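PDB 3D1L: putative NADP oxidoreductase BF3122 from Bacteroides fragilis, which is a putative oxidoreductase that probably binds NADP through an N-terminal Rossmann-type domain, its substrate and reaction being unknown. Local coordinates for residues P12-G17 against K70-S75; I36-S41 against A63-Y68; M98-G103 against Y117-P122; P138-A143 against Y164-E169. One frame throughout, in Å; residues are numbered along the deposited sequence. Where two conformers were deposited one is given.

Contact 1: P12-G17 against K70-S75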
# COMPACT_ATOMS: atom_id res chain seq x y z
N PRO B 12 -9.37 -35.34 9.89
CA PRO B 12 -8.14 -35.39 9.08
C PRO B 12 -8.34 -34.63 7.78
O PRO B 12 -9.31 -34.87 7.06
CB PRO B 12 -7.92 -36.89 8.84
CG PRO B 12 -9.28 -37.53 8.96
CD PRO B 12 -10.11 -36.63 9.87
N ILE B 13 -7.41 -33.74 7.50
CA ILE B 13 -7.51 -32.85 6.35
C ILE B 13 -6.36 -33.11 5.36
O ILE B 13 -5.21 -33.25 5.78
CB ILE B 13 -7.48 -31.36 6.81
CG1 ILE B 13 -8.59 -31.10 7.86
CG2 ILE B 13 -7.54 -30.41 5.61
CD1 ILE B 13 -8.54 -29.74 8.52
N VAL B 14 -6.67 -33.15 4.06
CA VAL B 14 -5.65 -33.15 2.98
C VAL B 14 -5.72 -31.84 2.17
O VAL B 14 -6.82 -31.33 1.87
CB VAL B 14 -5.82 -34.39 2.07
CG1 VAL B 14 -4.90 -34.33 0.82
CG2 VAL B 14 -5.59 -35.69 2.86
N LEU B 15 -4.55 -31.27 1.85
CA LEU B 15 -4.50 -30.11 0.96
C LEU B 15 -4.02 -30.53 -0.38
O LEU B 15 -2.95 -31.15 -0.49
CB LEU B 15 -3.59 -29.01 1.52
CG LEU B 15 -3.61 -28.61 3.01
CD1 LEU B 15 -2.94 -27.28 3.04
CD2 LEU B 15 -4.98 -28.46 3.61
N ILE B 16 -4.80 -30.21 -1.42
CA ILE B 16 -4.43 -30.48 -2.80
C ILE B 16 -4.08 -29.10 -3.35
O ILE B 16 -4.97 -28.30 -3.72
CB ILE B 16 -5.57 -31.17 -3.63
CG1 ILE B 16 -6.08 -32.50 -3.02
CG2 ILE B 16 -5.14 -31.40 -5.05
CD1 ILE B 16 -5.04 -33.57 -2.76
N GLY B 17 -2.79 -28.81 -3.38
CA GLY B 17 -2.33 -27.47 -3.72
C GLY B 17 -1.68 -26.81 -2.50
O GLY B 17 -2.20 -26.92 -1.38
N LYS B 70 -11.23 -36.85 5.77
CA LYS B 70 -12.60 -36.37 5.78
C LYS B 70 -12.77 -35.11 4.94
O LYS B 70 -13.84 -34.87 4.36
CB LYS B 70 -13.01 -36.11 7.25
CG LYS B 70 -14.31 -35.38 7.48
CD LYS B 70 -15.54 -36.13 7.04
CE LYS B 70 -16.70 -35.13 6.94
NZ LYS B 70 -18.01 -35.68 6.49
N LEU B 71 -11.72 -34.32 4.84
CA LEU B 71 -11.79 -33.06 4.13
C LEU B 71 -10.59 -32.89 3.21
O LEU B 71 -9.44 -33.00 3.65
CB LEU B 71 -11.91 -31.88 5.11
CG LEU B 71 -12.01 -30.48 4.47
CD1 LEU B 71 -13.33 -30.35 3.72
CD2 LEU B 71 -11.89 -29.37 5.53
N TYR B 72 -10.89 -32.61 1.95
CA TYR B 72 -9.91 -32.34 0.93
C TYR B 72 -10.06 -30.89 0.46
O TYR B 72 -11.09 -30.52 -0.12
CB TYR B 72 -10.09 -33.32 -0.22
CG TYR B 72 -9.75 -34.74 0.18
CD1 TYR B 72 -8.47 -35.24 -0.04
CD2 TYR B 72 -10.70 -35.58 0.78
CE1 TYR B 72 -8.12 -36.54 0.33
CE2 TYR B 72 -10.37 -36.90 1.14
CZ TYR B 72 -9.08 -37.35 0.91
OH TYR B 72 -8.70 -38.60 1.25
N ILE B 73 -9.04 -30.08 0.75
CA ILE B 73 -9.06 -28.66 0.39
C ILE B 73 -8.25 -28.45 -0.87
O ILE B 73 -7.03 -28.65 -0.88
CB ILE B 73 -8.52 -27.76 1.51
CG1 ILE B 73 -9.30 -27.99 2.82
CG2 ILE B 73 -8.59 -26.25 1.03
CD1 ILE B 73 -8.74 -27.28 4.03
N VAL B 74 -8.94 -28.09 -1.94
CA VAL B 74 -8.35 -28.03 -3.26
C VAL B 74 -8.12 -26.57 -3.63
O VAL B 74 -9.06 -25.77 -3.70
CB VAL B 74 -9.21 -28.80 -4.30
CG1 VAL B 74 -8.55 -28.82 -5.65
CG2 VAL B 74 -9.52 -30.24 -3.79
N SER B 75 -6.84 -26.23 -3.81
CA SER B 75 -6.41 -24.89 -4.20
C SER B 75 -5.59 -25.02 -5.47
O SER B 75 -4.36 -25.03 -5.43
CB SER B 75 -5.53 -24.28 -3.11
OG SER B 75 -6.24 -24.08 -1.92
O HOH W 1 -4.99 -26.46 -0.89
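Val14 turns both its N and its O to strand 71-74: its N donates to Leu71 O at 2.8 Å, and its O accepts from Ile73 N at 2.8 Å with an N-H...O angle of 171°. The same ladder continues as Ile16 N bonds Ile73 O and Ser75 N bonds Ile16 O. At the other end Pro12 O takes Lys70 N at 3.0 Å and, more weakly, Leu71 N. A water lies within hydrogen-bonding distance of Gly17 O, Ser75 OG and Ile73 O, 3.0 Å from the last, so it bridges the two strands where they end; Ser75 OG has a further partner in Thr101. These are the parallel strands 12-16 and 71-74 at the middle of a Rossmann-type sheet. Gly17 opens what looks like the GxGxxA dinucleotide-binding turn, and its positive phi (113°) is one that glycine adopts readily. On one face Val14 lies side by side with Tyr72, Val14 CB being 3.5 Å from Tyr72 CD1; the phenol OH beyond bonds Asn66 O. Farther along this face Ile16 CB meets Val74 CG2 at 4.1 Å. On the other face the CD1 tip of Ile73 touches both Ile13 CG2 at 3.7 Å and Leu15 CD2 at 4.0 Å, under helix 20-31, whose Ala26 and Leu29 pack on Leu15 and Ile73.

Contact 2: I36-S41 against A63-Y68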
# COMPACT_ATOMS: atom_id res chain seq x y z
N ILE B 36 -3.51 -31.99 9.69
CA ILE B 36 -3.25 -31.99 8.26
C ILE B 36 -2.40 -33.22 7.99
O ILE B 36 -1.24 -33.27 8.39
CB ILE B 36 -2.56 -30.65 7.83
CG1 ILE B 36 -3.54 -29.49 8.04
CG2 ILE B 36 -2.17 -30.71 6.38
CD1 ILE B 36 -2.97 -28.40 8.83
N VAL B 37 -2.98 -34.21 7.32
CA VAL B 37 -2.27 -35.48 7.19
C VAL B 37 -1.22 -35.44 6.09
O VAL B 37 -0.14 -36.04 6.25
CB VAL B 37 -3.22 -36.71 7.07
CG1 VAL B 37 -4.19 -36.73 8.26
CG2 VAL B 37 -3.99 -36.70 5.79
N GLN B 38 -1.52 -34.74 4.99
CA GLN B 38 -0.55 -34.55 3.93
C GLN B 38 -0.93 -33.44 2.97
O GLN B 38 -2.07 -32.99 2.91
CB GLN B 38 -0.27 -35.83 3.13
CG GLN B 38 -1.36 -36.19 2.20
CD GLN B 38 -0.95 -37.06 1.05
OE1 GLN B 38 -1.71 -37.18 0.12
NE2 GLN B 38 0.22 -37.69 1.10
N VAL B 39 0.08 -33.02 2.22
CA VAL B 39 -0.02 -31.93 1.30
C VAL B 39 0.38 -32.49 -0.05
O VAL B 39 1.38 -33.19 -0.16
CB VAL B 39 1.00 -30.81 1.71
CG1 VAL B 39 1.15 -29.72 0.63
CG2 VAL B 39 0.62 -30.20 3.07
N TYR B 40 -0.41 -32.16 -1.08
CA TYR B 40 -0.05 -32.43 -2.46
C TYR B 40 0.31 -31.11 -3.16
O TYR B 40 -0.36 -30.08 -2.96
CB TYR B 40 -1.20 -33.11 -3.22
CG TYR B 40 -1.02 -32.97 -4.70
CD1 TYR B 40 -0.28 -33.92 -5.43
CD2 TYR B 40 -1.53 -31.85 -5.38
CE1 TYR B 40 -0.09 -33.77 -6.78
CE2 TYR B 40 -1.32 -31.69 -6.74
CZ TYR B 40 -0.60 -32.65 -7.43
OH TYR B 40 -0.41 -32.51 -8.77
N SER B 41 1.35 -31.12 -3.98
CA SER B 41 1.63 -30.00 -4.87
C SER B 41 2.26 -30.55 -6.12
O SER B 41 2.83 -31.63 -6.08
CB SER B 41 2.60 -29.02 -4.21
OG SER B 41 2.82 -27.89 -5.02
N ALA B 63 -1.72 -40.09 -7.29
CA ALA B 63 -1.95 -41.50 -7.03
C ALA B 63 -1.49 -41.88 -5.62
O ALA B 63 -1.93 -42.88 -5.07
CB ALA B 63 -1.24 -42.34 -8.09
N GLU B 64 -0.60 -41.07 -5.05
CA GLU B 64 -0.10 -41.29 -3.69
C GLU B 64 -0.91 -40.55 -2.62
O GLU B 64 -0.60 -40.63 -1.43
CB GLU B 64 1.37 -40.86 -3.58
CG GLU B 64 2.40 -41.91 -3.96
CD GLU B 64 3.84 -41.38 -3.89
OE1 GLU B 64 4.04 -40.24 -3.40
OE2 GLU B 64 4.77 -42.10 -4.33
N VAL B 65 -1.95 -39.83 -3.05
CA VAL B 65 -2.75 -38.99 -2.14
C VAL B 65 -3.54 -39.84 -1.14
O VAL B 65 -4.21 -40.79 -1.54
CB VAL B 65 -3.71 -38.05 -2.90
CG1 VAL B 65 -4.86 -37.54 -2.00
CG2 VAL B 65 -2.94 -36.83 -3.45
N ASN B 66 -3.43 -39.48 0.14
CA ASN B 66 -4.09 -40.19 1.24
C ASN B 66 -5.59 -40.20 1.03
O ASN B 66 -6.22 -39.14 0.97
CB ASN B 66 -3.70 -39.56 2.57
CG ASN B 66 -4.36 -40.22 3.76
OD1 ASN B 66 -5.57 -40.45 3.78
ND2 ASN B 66 -3.56 -40.51 4.79
N PRO B 67 -6.18 -41.40 0.84
CA PRO B 67 -7.61 -41.55 0.54
C PRO B 67 -8.51 -41.67 1.77
O PRO B 67 -9.71 -41.96 1.62
CB PRO B 67 -7.65 -42.86 -0.24
CG PRO B 67 -6.58 -43.67 0.40
CD PRO B 67 -5.48 -42.71 0.82
N TYR B 68 -7.96 -41.44 2.96
CA TYR B 68 -8.68 -41.78 4.20
C TYR B 68 -9.18 -40.56 5.00
O TYR B 68 -9.81 -40.73 6.05
CB TYR B 68 -7.87 -42.75 5.09
CG TYR B 68 -7.35 -43.95 4.34
CD1 TYR B 68 -8.23 -44.91 3.80
CD2 TYR B 68 -6.00 -44.13 4.14
CE1 TYR B 68 -7.75 -46.01 3.09
CE2 TYR B 68 -5.51 -45.21 3.45
CZ TYR B 68 -6.38 -46.15 2.92
OH TYR B 68 -5.84 -47.23 2.22
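Gln38 and Tyr40 on strand 36-40 face the loop 63-68 without any backbone pairing, the nearest CA atoms, Tyr40 CA and Val65 CA, being 7.1 Å apart. The gap is bridged by the Gln38 side chain, which runs extended beyond CG until OE1 accepts Asn66 N at 2.9 Å. The N-H...O angle is 159°, but the donor stands well above the amide plane, 63° out of it, and does not follow a lone pair. OE1 also lies against the Val65 backbone, 3.1 Å from Val65 CA. Chi1 of 75° sets CG between the backbone N and carbonyl carbon, and from there the chain reaches the loop. In the Rossmann-type sheet this loop leads from edge strand 57-59 back across strands 35-40 and 12-16 to enter strand 71-74. Asn66 shapes its course: OD1 accepts Tyr68 N at 2.7 Å, an Asx turn. The other branch of the Asn66 amide, ND2, lies 4.0 Å from Val37 CG2, the two side chains crossing at about a right angle. At the other end of the contact Val65 CG2 reaches Tyr40 CB at 4.1 Å, and Val65 also packs on Ile16 and Thr59.

Contact 3: M98-G103 against Y117-P122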
# COMPACT_ATOMS: atom_id res chain seq x y z
N MSE B 98 -15.18 -32.72 -0.52
CA MSE B 98 -14.24 -32.00 -1.42
C MSE B 98 -14.67 -30.56 -1.57
O MSE B 98 -15.79 -30.27 -2.02
CB MSE B 98 -14.07 -32.57 -2.84
CG MSE B 98 -14.67 -33.88 -3.15
SE MSE B 98 -14.08 -35.32 -2.03
CE MSE B 98 -12.20 -35.11 -2.37
N VAL B 99 -13.77 -29.67 -1.20
CA VAL B 99 -14.00 -28.24 -1.36
C VAL B 99 -12.88 -27.60 -2.18
O VAL B 99 -11.75 -28.08 -2.21
CB VAL B 99 -14.17 -27.52 0.02
CG1 VAL B 99 -15.27 -28.19 0.84
CG2 VAL B 99 -12.86 -27.45 0.80
N HIS B 100 -13.22 -26.53 -2.87
CA HIS B 100 -12.19 -25.69 -3.45
C HIS B 100 -12.22 -24.32 -2.79
O HIS B 100 -13.13 -24.01 -2.04
CB HIS B 100 -12.28 -25.63 -4.96
CG HIS B 100 -13.49 -24.92 -5.47
ND1 HIS B 100 -13.62 -23.55 -5.43
CD2 HIS B 100 -14.61 -25.39 -6.06
CE1 HIS B 100 -14.77 -23.20 -5.98
NE2 HIS B 100 -15.39 -24.30 -6.36
N THR B 101 -11.19 -23.53 -3.06
CA THR B 101 -10.99 -22.26 -2.38
C THR B 101 -11.05 -21.06 -3.32
O THR B 101 -10.56 -19.97 -2.99
CB THR B 101 -9.64 -22.26 -1.70
OG1 THR B 101 -8.64 -22.61 -2.66
CG2 THR B 101 -9.60 -23.30 -0.59
N ALA B 102 -11.59 -21.25 -4.52
CA ALA B 102 -11.56 -20.19 -5.52
C ALA B 102 -12.78 -19.29 -5.41
O ALA B 102 -13.90 -19.76 -5.25
CB ALA B 102 -11.45 -20.75 -6.89
N GLY B 103 -12.54 -17.98 -5.53
CA GLY B 103 -13.61 -16.98 -5.54
C GLY B 103 -14.50 -17.05 -6.77
O GLY B 103 -15.71 -16.78 -6.70
N TYR B 117 -19.51 -31.97 -1.19
CA TYR B 117 -18.65 -30.99 -1.84
C TYR B 117 -19.09 -29.58 -1.46
O TYR B 117 -20.18 -29.39 -0.91
CB TYR B 117 -18.65 -31.19 -3.35
CG TYR B 117 -19.99 -31.03 -4.02
CD1 TYR B 117 -20.47 -29.77 -4.38
CD2 TYR B 117 -20.78 -32.15 -4.32
CE1 TYR B 117 -21.71 -29.61 -5.00
CE2 TYR B 117 -22.02 -32.02 -4.96
CZ TYR B 117 -22.48 -30.74 -5.29
OH TYR B 117 -23.69 -30.59 -5.91
N GLY B 118 -18.25 -28.60 -1.74
CA GLY B 118 -18.52 -27.23 -1.32
C GLY B 118 -17.40 -26.29 -1.67
O GLY B 118 -16.46 -26.66 -2.36
N VAL B 119 -17.53 -25.05 -1.21
CA VAL B 119 -16.55 -24.01 -1.44
C VAL B 119 -16.20 -23.47 -0.07
O VAL B 119 -17.08 -23.25 0.75
CB VAL B 119 -17.12 -22.88 -2.34
CG1 VAL B 119 -16.10 -21.75 -2.53
CG2 VAL B 119 -17.55 -23.44 -3.68
N PHE B 120 -14.92 -23.30 0.18
CA PHE B 120 -14.37 -22.92 1.48
C PHE B 120 -13.44 -21.74 1.17
O PHE B 120 -12.24 -21.93 1.00
CB PHE B 120 -13.57 -24.11 1.98
CG PHE B 120 -13.26 -24.10 3.45
CD1 PHE B 120 -14.27 -24.10 4.40
CD2 PHE B 120 -11.94 -24.20 3.87
CE1 PHE B 120 -13.98 -24.14 5.76
CE2 PHE B 120 -11.63 -24.25 5.24
CZ PHE B 120 -12.65 -24.22 6.18
N TYR B 121 -14.01 -20.52 1.08
CA TYR B 121 -13.31 -19.36 0.49
C TYR B 121 -12.90 -18.26 1.50
O TYR B 121 -13.72 -17.44 1.87
CB TYR B 121 -14.20 -18.73 -0.59
CG TYR B 121 -13.65 -17.47 -1.27
CD1 TYR B 121 -12.37 -17.45 -1.87
CD2 TYR B 121 -14.45 -16.33 -1.38
CE1 TYR B 121 -11.89 -16.30 -2.50
CE2 TYR B 121 -13.99 -15.19 -2.03
CZ TYR B 121 -12.73 -15.17 -2.57
OH TYR B 121 -12.33 -14.02 -3.20
N PRO B 122 -11.65 -18.28 1.97
CA PRO B 122 -11.19 -17.14 2.78
C PRO B 122 -10.68 -16.02 1.88
O PRO B 122 -9.74 -16.24 1.12
CB PRO B 122 -10.06 -17.73 3.62
CG PRO B 122 -9.49 -18.87 2.79
CD PRO B 122 -10.61 -19.33 1.84
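Met98, a selenomethionine, pairs through its backbone with Tyr117 and Gly118: its O accepts Gly118 N at 3.0 Å, though the bond is bent to 134°. Val99 CB rests 3.4 Å from Gly118 O. Chi1 of -54° puts Val99 CG1 anti to the carbonyl carbon and leaves CG2 between the backbone N and that carbon, from where it reaches Phe120 CB at 3.6 Å. His100 N bonds Gly118 O at 3.3 Å, and His100 O takes Phe120 N almost straight. The imidazole meets Val119 obliquely, NE2 3.5 Å from Val119 CG2, and its rotation is fixed at both nitrogens: ND1 accepts Ala102 N in the ring plane, and NE2 bonds Pro106 O. Thr101 lays CG2 against Phe120 O and brings its O to the rim of the Tyr121 ring at CD1. Gly103 CA then sits over one face of that ring, 3.7 Å from the centroid and 19° off its normal, a CH-pi contact. Strands 97-100 and 117-122 are parallel neighbours in the Rossmann-type sheet, and the chain beyond His100 leaves the sheet at its C-terminal ends, where the Tyr121 side chain is about 5 Å from a bound 2-mercapto-propion aldehyde and where such folds usually place the cofactor.

Contact 4: P138-A143 against Y164-E169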
# COMPACT_ATOMS: atom_id res chain seq x y z
N PRO B 138 -12.86 -12.45 6.13
CA PRO B 138 -14.15 -12.95 5.63
C PRO B 138 -14.00 -14.35 5.00
O PRO B 138 -13.22 -14.53 4.06
CB PRO B 138 -14.54 -11.92 4.57
CG PRO B 138 -13.71 -10.70 4.85
CD PRO B 138 -12.46 -11.17 5.52
N PHE B 139 -14.74 -15.32 5.54
CA PHE B 139 -14.67 -16.70 5.08
C PHE B 139 -16.05 -17.05 4.50
O PHE B 139 -17.01 -17.15 5.26
CB PHE B 139 -14.42 -17.58 6.29
CG PHE B 139 -13.33 -18.57 6.14
CD1 PHE B 139 -13.43 -19.62 5.24
CD2 PHE B 139 -12.22 -18.49 6.95
CE1 PHE B 139 -12.42 -20.55 5.15
CE2 PHE B 139 -11.21 -19.42 6.88
CZ PHE B 139 -11.30 -20.45 5.99
N PHE B 140 -16.16 -17.27 3.20
CA PHE B 140 -17.44 -17.61 2.56
C PHE B 140 -17.58 -19.09 2.27
O PHE B 140 -16.64 -19.73 1.74
CB PHE B 140 -17.63 -16.79 1.30
CG PHE B 140 -17.44 -15.34 1.54
CD1 PHE B 140 -18.51 -14.55 1.98
CD2 PHE B 140 -16.19 -14.75 1.39
CE1 PHE B 140 -18.34 -13.21 2.23
CE2 PHE B 140 -16.02 -13.42 1.65
CZ PHE B 140 -17.09 -12.65 2.06
N ILE B 141 -18.76 -19.62 2.63
CA ILE B 141 -19.02 -21.07 2.65
C ILE B 141 -20.23 -21.37 1.81
O ILE B 141 -21.27 -20.70 1.91
CB ILE B 141 -19.29 -21.60 4.09
CG1 ILE B 141 -18.09 -21.38 5.05
CG2 ILE B 141 -19.75 -23.11 4.09
CD1 ILE B 141 -16.77 -21.68 4.52
N GLU B 142 -20.08 -22.39 0.97
CA GLU B 142 -21.18 -22.99 0.23
C GLU B 142 -20.92 -24.51 0.33
O GLU B 142 -19.76 -24.93 0.41
CB GLU B 142 -21.11 -22.52 -1.23
CG GLU B 142 -22.45 -22.35 -1.92
CD GLU B 142 -22.29 -22.05 -3.40
OE1 GLU B 142 -21.14 -21.84 -3.83
OE2 GLU B 142 -23.31 -22.03 -4.14
N ALA B 143 -21.99 -25.32 0.39
CA ALA B 143 -21.84 -26.78 0.34
C ALA B 143 -23.07 -27.47 -0.26
O ALA B 143 -24.14 -26.88 -0.35
CB ALA B 143 -21.51 -27.35 1.71
N TYR B 164 -19.35 -16.53 6.68
CA TYR B 164 -20.61 -16.19 6.03
C TYR B 164 -21.02 -17.27 5.05
O TYR B 164 -20.16 -17.88 4.41
CB TYR B 164 -20.49 -14.88 5.26
CG TYR B 164 -20.03 -13.71 6.09
CD1 TYR B 164 -20.81 -13.22 7.13
CD2 TYR B 164 -18.79 -13.10 5.84
CE1 TYR B 164 -20.38 -12.16 7.89
CE2 TYR B 164 -18.35 -12.02 6.61
CZ TYR B 164 -19.16 -11.56 7.63
OH TYR B 164 -18.75 -10.50 8.38
N ASP B 165 -22.32 -17.53 4.97
CA ASP B 165 -22.88 -18.35 3.91
C ASP B 165 -23.01 -17.45 2.71
O ASP B 165 -23.61 -16.36 2.78
CB ASP B 165 -24.30 -18.81 4.28
CG ASP B 165 -24.33 -19.77 5.44
OD1 ASP B 165 -23.99 -20.94 5.23
OD2 ASP B 165 -24.72 -19.37 6.56
N ALA B 166 -22.46 -17.88 1.58
CA ALA B 166 -22.66 -17.12 0.34
C ALA B 166 -22.75 -18.05 -0.86
O ALA B 166 -22.09 -19.11 -0.88
CB ALA B 166 -21.54 -16.06 0.17
N ASP B 167 -23.58 -17.71 -1.84
CA ASP B 167 -23.74 -18.45 -3.11
C ASP B 167 -22.58 -18.20 -4.07
O ASP B 167 -21.80 -17.25 -3.86
CB ASP B 167 -25.02 -18.00 -3.81
CG ASP B 167 -26.24 -18.67 -3.26
OD1 ASP B 167 -26.10 -19.56 -2.38
OD2 ASP B 167 -27.35 -18.31 -3.71
N SER B 168 -22.51 -18.98 -5.15
CA SER B 168 -21.42 -18.81 -6.10
C SER B 168 -21.50 -17.44 -6.77
O SER B 168 -20.47 -16.83 -7.11
CB SER B 168 -21.41 -19.95 -7.13
OG SER B 168 -20.75 -21.10 -6.61
N GLU B 169 -22.74 -16.97 -6.92
CA GLU B 169 -23.07 -15.70 -7.55
C GLU B 169 -22.63 -14.53 -6.67
O GLU B 169 -21.91 -13.66 -7.12
CB GLU B 169 -24.58 -15.65 -7.88
CG GLU B 169 -25.07 -14.30 -8.43
CD GLU B 169 -26.44 -14.39 -9.12
OE1 GLU B 169 -27.21 -15.34 -8.84
OE2 GLU B 169 -26.76 -13.48 -9.93
O HOH W 2 -23.87 -21.46 2.36
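Glu142 OE1 is gripped by Ser168 OG, which donates to its syn lone pair at 2.9 Å, and by a salt bridge from Arg171; the serine hydroxyl is in turn shared with Arg171 and Met107 N. The second oxygen, OE2, takes a weak bond from Ser168 N at 3.3 Å, in the first turn of helix 168-198. The straight chain of Glu142 (chi2 -173°) runs past Ala166 O, which lies 3.4 Å from CG, to reach that helix. Behind it the backbones pair in parallel: Tyr164 N bonds Phe139 O at 2.8 Å, Ile141 N bonds Tyr164 O, and Ala166 N bonds Ile141 O. A water also donates to Ile141 O at 2.7 Å and to Asp165 OD1, whose partner oxygen is salt-bridged to Lys153. Phe140 and Tyr164 point the same way from their strands, CE1 of Phe140 3.6 Å from CD2 of Tyr164, with ring planes at 33°. Phe140 CD1 also meets Ala166 CB, and Val205 of the second subunit packs on Phe140. The two strands belong to a beta-alpha-beta unit through helix 146-157. Arg171 and the amide at the helix start would both tend to stabilise a negative charge on Glu142, probably offsetting Asp167 OD1 at 4.1 Å from OE2; the carboxylate's bonds join strand 139-143 to the start of helix 168-198.

All four contacts reach one mixed sheet. Contacts 1 and 3 are its buried middle, meeting where strand 71-74 of contact 1 lies beside strand 97-100 of contact 3, and both rest on parallel backbone ladders with mainly apolar faces. Contact 2, nested within the chain loop closed by contact 1, is partly buried and is bridged by one side-chain amide, with no strand pairing. Contact 4 is also partly buried and takes in edge strand 163-165; it adds charged groups, water and a subunit neighbour. Strands 117-122 and 139-143, antiparallel, connect contacts 3 and 4, whereas contacts 2 and 4 lie about 25 Å apart between centres.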